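Local coordinates for Rod shape-determining protein (MreC) (Helicobacter pylori, PDB 5LP5) that binds penicillin-binding protein 2 and probably helps organise the cell wall synthesis complex that keeps the bacterium rod-shaped, at residues F209-S214 against A225-F231; I135-E141 against L149-C155. All coordinates share one frame; numbering follows the deposited sequence.

The two contacts lie in two different six-stranded antiparallel barrels. Interaction 2 comes first along the chain. It joins strand 134-141 of one barrel to the loop that leads from strand 144-149 into strand 158-161 of the other barrel. Interaction 1 follows after it closes, and joins the hairpin strands 209-218 and 223-228 of that other barrel. The centres are about 17 Å apart. They nevertheless touch: Phe231 O lies 3.1 Å from Asn150 ND2, a probable hydrogen bond, and Phe231 CD2 packs 3.5 Å from Ile135 CB. Phe231, just past the hairpin of the second barrel, thus packs against the first barrel and the loop between the two. Interaction 2 also reaches penicillin-binding protein 2.

Interaction 1 (F209-S214 against A225-F231); sequences FVGEVS and AVLKNAF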
# COMPACT_ATOMS: atom_id res chain seq x y z
N PHE C 209 -4.04 -19.23 -22.85
CA PHE C 209 -4.12 -17.85 -23.38
C PHE C 209 -5.48 -17.22 -23.07
O PHE C 209 -6.52 -17.86 -23.18
CB PHE C 209 -3.87 -17.82 -24.88
CG PHE C 209 -3.97 -16.45 -25.50
CD1 PHE C 209 -2.90 -15.58 -25.43
CD2 PHE C 209 -5.11 -16.03 -26.16
CE1 PHE C 209 -2.96 -14.30 -26.01
CE2 PHE C 209 -5.19 -14.76 -26.73
CZ PHE C 209 -4.11 -13.89 -26.66
N VAL C 210 -5.46 -15.96 -22.67
CA VAL C 210 -6.68 -15.23 -22.39
C VAL C 210 -6.85 -14.06 -23.35
O VAL C 210 -7.90 -13.96 -24.00
CB VAL C 210 -6.70 -14.71 -20.95
CG1 VAL C 210 -7.95 -13.90 -20.71
CG2 VAL C 210 -6.69 -15.89 -20.00
N GLY C 211 -5.83 -13.20 -23.41
CA GLY C 211 -5.89 -11.98 -24.25
C GLY C 211 -4.66 -11.10 -24.11
O GLY C 211 -3.62 -11.57 -23.67
N GLU C 212 -4.78 -9.85 -24.51
CA GLU C 212 -3.66 -8.90 -24.48
C GLU C 212 -4.13 -7.58 -23.90
O GLU C 212 -5.26 -7.17 -24.12
CB GLU C 212 -3.12 -8.65 -25.89
CG GLU C 212 -2.54 -9.89 -26.56
CD GLU C 212 -2.20 -9.73 -28.02
OE1 GLU C 212 -1.95 -8.57 -28.47
OE2 GLU C 212 -2.14 -10.81 -28.68
N VAL C 213 -3.24 -6.89 -23.19
CA VAL C 213 -3.61 -5.64 -22.54
C VAL C 213 -3.82 -4.56 -23.60
O VAL C 213 -2.94 -4.33 -24.41
CB VAL C 213 -2.54 -5.20 -21.54
CG1 VAL C 213 -2.92 -3.86 -20.90
CG2 VAL C 213 -2.37 -6.27 -20.48
N SER C 214 -4.98 -3.91 -23.60
CA SER C 214 -5.23 -2.84 -24.56
C SER C 214 -5.19 -1.46 -23.90
O SER C 214 -4.73 -0.50 -24.51
CB SER C 214 -6.52 -3.06 -25.33
OG SER C 214 -7.58 -2.36 -24.79
N ALA C 225 -6.80 -3.68 -16.17
CA ALA C 225 -6.36 -3.79 -17.54
C ALA C 225 -7.50 -4.29 -18.37
O ALA C 225 -8.06 -5.35 -18.11
CB ALA C 225 -5.18 -4.74 -17.65
N VAL C 226 -7.85 -3.53 -19.40
CA VAL C 226 -8.86 -3.95 -20.33
C VAL C 226 -8.18 -4.74 -21.42
O VAL C 226 -7.14 -4.32 -21.91
CB VAL C 226 -9.57 -2.74 -20.97
CG1 VAL C 226 -10.65 -3.21 -21.95
CG2 VAL C 226 -10.17 -1.86 -19.88
N LEU C 227 -8.77 -5.88 -21.79
CA LEU C 227 -8.13 -6.78 -22.75
C LEU C 227 -8.66 -6.61 -24.14
O LEU C 227 -9.78 -6.19 -24.32
CB LEU C 227 -8.33 -8.25 -22.34
CG LEU C 227 -7.89 -8.57 -20.93
CD1 LEU C 227 -7.95 -10.07 -20.71
CD2 LEU C 227 -6.48 -8.10 -20.66
N LYS C 228 -7.85 -6.98 -25.12
CA LYS C 228 -8.28 -7.14 -26.49
C LYS C 228 -7.85 -8.54 -26.95
O LYS C 228 -7.11 -9.21 -26.23
CB LYS C 228 -7.66 -6.05 -27.36
CG LYS C 228 -6.13 -6.09 -27.41
CD LYS C 228 -5.54 -4.99 -28.26
CE LYS C 228 -4.07 -4.75 -27.88
NZ LYS C 228 -3.39 -3.65 -28.66
N ASN C 229 -8.32 -9.00 -28.11
CA ASN C 229 -8.03 -10.34 -28.58
C ASN C 229 -8.44 -11.43 -27.59
O ASN C 229 -7.87 -12.54 -27.61
CB ASN C 229 -6.55 -10.51 -28.87
CG ASN C 229 -6.12 -9.79 -30.09
OD1 ASN C 229 -6.65 -10.06 -31.17
ND2 ASN C 229 -5.17 -8.85 -29.96
N ALA C 230 -9.40 -11.14 -26.71
CA ALA C 230 -9.94 -12.16 -25.83
C ALA C 230 -11.23 -12.66 -26.44
O ALA C 230 -11.85 -11.96 -27.25
CB ALA C 230 -10.20 -11.61 -24.45
N PHE C 231 -11.63 -13.87 -26.06
CA PHE C 231 -12.90 -14.40 -26.51
C PHE C 231 -14.05 -13.60 -25.93
O PHE C 231 -14.14 -13.44 -24.72
CB PHE C 231 -13.09 -15.87 -26.10
CG PHE C 231 -14.47 -16.37 -26.36
CD1 PHE C 231 -14.87 -16.69 -27.65
CD2 PHE C 231 -15.40 -16.45 -25.34
CE1 PHE C 231 -16.16 -17.10 -27.90
CE2 PHE C 231 -16.69 -16.85 -25.58
CZ PHE C 231 -17.07 -17.21 -26.86
O HOH W 1 -4.67 -1.09 -27.63
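Lys228 places CG between its own backbone N and carbonyl carbon (chi1 62°), and the chain then runs extended alongside Ser214. CD of Lys228 comes to 3.6 Å from CB of Ser214. At the end of the chain, NZ of Lys228 donates to a water at 3.0 Å. The same water donates to the backbone O of Ser214, so the amine is tied back to the neighbouring strand. Glu212 turns CG beside its backbone N (chi1 -62°) and extends obliquely across Asn229. Glu212 OE1 lies 3.6 Å from Asn229 ND2, with the carboxylate and amide planes 44° apart. This is proximity and not a hydrogen bond.

The two segments belong to the antiparallel hairpin of strands 209-218 and 223-228, within the MreC barrel core. Glu212 and Lys228 form a hydrogen-bonded pair. Glu212 N donates to Lys228 O at 3.0 Å, and Lys228 N returns to Glu212 O at 2.8 Å. Ser214 N then donates to Val226 O at 2.8 Å.

On the buried side, CG1 of Val210 meets CD1 of Leu227 at 3.8 Å. Both side chains also touch Leu178 and Val195 of the adjoining strands. Val210 and Gly211 together face Val195 in a classic beta bulge. Beyond the strand pairing, Ala230 CA approaches Val210 O in a CA-H...O contact of 3.3 Å.

Interaction 2 (I135-E141 against L149-C155); sequences IGIAVLE and LNAHKRC
Ile135 meets Leu149 and Asn150 at the start of strand 134-141. Its side chain lies beside that of Leu149, pointing the same way, with Ile135 CD1 4.2 Å from Leu149 CD2. Ile135 O accepts from Asn150 N at 2.7 Å. The Asn150 amide lays its flat face against the same oxygen, with CG 3.3 Å from Ile135 O. OD1 of that amide bonds to Tyr157 OH, and ND2 to the backbone O of Ala134 as well as that of Phe231.

Gly136 follows, with no side chain to hold the segments apart. CA of Gly136 lies 4.0 Å from CA of Leu149 in an antiparallel non-hydrogen-bonded pair. This pairing belongs to the end of the hairpin of strands 134-141 and 144-149, neighbours in one barrel. Past Leu149 the chain makes a type II turn to His152 and a type I turn to Cys155.

Ile137 sends CD1 to the backbone of this second turn, 3.3 Å from Arg154 O. Next, CG2 of Val139 lies 4.1 Å from NH2 of Arg154, the two side chains crossing at about a right angle.

Glu141, at the end of the strand, forms a salt bridge with Arg154. The two side chains come from opposite directions, and the carboxylate carbon of Glu141 lies at the edge of the guanidinium, in its plane. A bend at chi3 (53°) turns the end of Arg154 to the carboxylate. NH2 of Arg154 donates to OE2 of Glu141 at 3.0 Å, from above the carboxylate plane. The two planes are 39° apart. A second bond, Arg154 NH1 to Glu141 OE1 at 3.5 Å, is weak. NH2 also donates to Gln139 OE1 of the penicillin-binding protein 2 chain. Gln139 of that chain also packs on Ile137 and Val139.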
# COMPACT_ATOMS: atom_id res chain seq x y z
N ILE C 135 -12.35 -19.33 -22.52
CA ILE C 135 -13.65 -18.71 -22.90
C ILE C 135 -14.57 -18.44 -21.72
O ILE C 135 -15.49 -17.64 -21.84
CB ILE C 135 -14.43 -19.53 -23.95
CG1 ILE C 135 -14.84 -20.92 -23.40
CG2 ILE C 135 -13.60 -19.68 -25.21
CD1 ILE C 135 -15.80 -21.68 -24.30
N GLY C 136 -14.36 -19.09 -20.59
CA GLY C 136 -15.22 -18.87 -19.41
C GLY C 136 -15.14 -20.01 -18.42
O GLY C 136 -14.16 -20.73 -18.38
N ILE C 137 -16.16 -20.16 -17.60
CA ILE C 137 -16.18 -21.21 -16.60
C ILE C 137 -17.48 -21.98 -16.64
O ILE C 137 -18.42 -21.57 -17.31
CB ILE C 137 -16.02 -20.64 -15.17
CG1 ILE C 137 -17.25 -19.80 -14.78
CG2 ILE C 137 -14.74 -19.81 -15.06
CD1 ILE C 137 -17.19 -19.23 -13.39
N ALA C 138 -17.53 -23.07 -15.90
CA ALA C 138 -18.69 -23.96 -15.92
C ALA C 138 -18.97 -24.49 -14.53
O ALA C 138 -18.05 -24.91 -13.84
CB ALA C 138 -18.45 -25.11 -16.89
N VAL C 139 -20.23 -24.50 -14.15
CA VAL C 139 -20.62 -25.05 -12.85
C VAL C 139 -21.79 -26.01 -12.97
O VAL C 139 -22.76 -25.75 -13.69
CB VAL C 139 -21.05 -23.96 -11.84
CG1 VAL C 139 -21.06 -24.54 -10.44
CG2 VAL C 139 -20.13 -22.75 -11.93
N LEU C 140 -21.70 -27.12 -12.25
CA LEU C 140 -22.83 -28.06 -12.15
C LEU C 140 -23.72 -27.61 -11.00
O LEU C 140 -23.24 -27.44 -9.89
CB LEU C 140 -22.32 -29.47 -11.92
CG LEU C 140 -23.36 -30.56 -11.73
CD1 LEU C 140 -24.20 -30.73 -12.98
CD2 LEU C 140 -22.69 -31.88 -11.35
N GLU C 141 -24.99 -27.39 -11.28
CA GLU C 141 -25.97 -27.01 -10.24
C GLU C 141 -27.26 -27.74 -10.52
O GLU C 141 -27.78 -27.70 -11.64
CB GLU C 141 -26.24 -25.51 -10.22
CG GLU C 141 -25.10 -24.65 -9.71
CD GLU C 141 -25.24 -23.17 -10.07
OE1 GLU C 141 -25.81 -22.84 -11.14
OE2 GLU C 141 -24.75 -22.32 -9.30
N LEU C 149 -19.75 -17.64 -19.66
CA LEU C 149 -18.66 -17.27 -20.55
C LEU C 149 -18.02 -15.95 -20.15
O LEU C 149 -18.49 -15.25 -19.26
CB LEU C 149 -19.16 -17.19 -21.99
CG LEU C 149 -19.86 -18.47 -22.49
CD1 LEU C 149 -20.36 -18.29 -23.91
CD2 LEU C 149 -18.95 -19.69 -22.42
N ASN C 150 -16.92 -15.61 -20.82
CA ASN C 150 -16.18 -14.37 -20.56
C ASN C 150 -17.17 -13.19 -20.60
O ASN C 150 -17.98 -13.04 -21.52
CB ASN C 150 -15.07 -14.09 -21.58
CG ASN C 150 -13.79 -14.85 -21.31
OD1 ASN C 150 -13.45 -15.16 -20.16
ND2 ASN C 150 -13.04 -15.14 -22.39
N ALA C 151 -17.13 -12.37 -19.56
CA ALA C 151 -17.98 -11.17 -19.47
C ALA C 151 -19.33 -11.42 -18.87
O ALA C 151 -20.05 -10.44 -18.63
CB ALA C 151 -18.11 -10.45 -20.81
N HIS C 152 -19.68 -12.66 -18.55
CA HIS C 152 -20.85 -12.92 -17.68
C HIS C 152 -20.58 -12.44 -16.24
O HIS C 152 -19.46 -12.51 -15.76
CB HIS C 152 -21.25 -14.41 -17.70
CG HIS C 152 -22.56 -14.72 -17.02
ND1 HIS C 152 -23.70 -13.98 -17.22
CD2 HIS C 152 -22.89 -15.67 -16.11
CE1 HIS C 152 -24.69 -14.48 -16.50
NE2 HIS C 152 -24.21 -15.50 -15.81
N LYS C 153 -21.61 -11.96 -15.57
CA LYS C 153 -21.54 -11.56 -14.16
C LYS C 153 -20.82 -12.58 -13.24
O LYS C 153 -20.16 -12.21 -12.28
CB LYS C 153 -22.99 -11.33 -13.65
CG LYS C 153 -23.16 -10.65 -12.30
CD LYS C 153 -24.64 -10.51 -11.95
CE LYS C 153 -24.82 -10.06 -10.50
NZ LYS C 153 -26.17 -9.51 -10.20
N ARG C 154 -20.99 -13.86 -13.53
CA ARG C 154 -20.49 -14.94 -12.68
C ARG C 154 -19.14 -15.50 -13.11
O ARG C 154 -18.56 -16.35 -12.42
CB ARG C 154 -21.49 -16.10 -12.70
CG ARG C 154 -22.85 -15.75 -12.11
CD ARG C 154 -23.73 -16.96 -11.95
NE ARG C 154 -23.07 -18.04 -11.21
CZ ARG C 154 -23.60 -19.24 -11.00
NH1 ARG C 154 -24.81 -19.51 -11.45
NH2 ARG C 154 -22.91 -20.16 -10.34
N CYS C 155 -18.65 -15.06 -14.27
CA CYS C 155 -17.41 -15.56 -14.81
C CYS C 155 -16.26 -14.79 -14.22
O CYS C 155 -16.14 -13.59 -14.43
CB CYS C 155 -17.39 -15.45 -16.33
SG CYS C 155 -15.77 -15.80 -17.02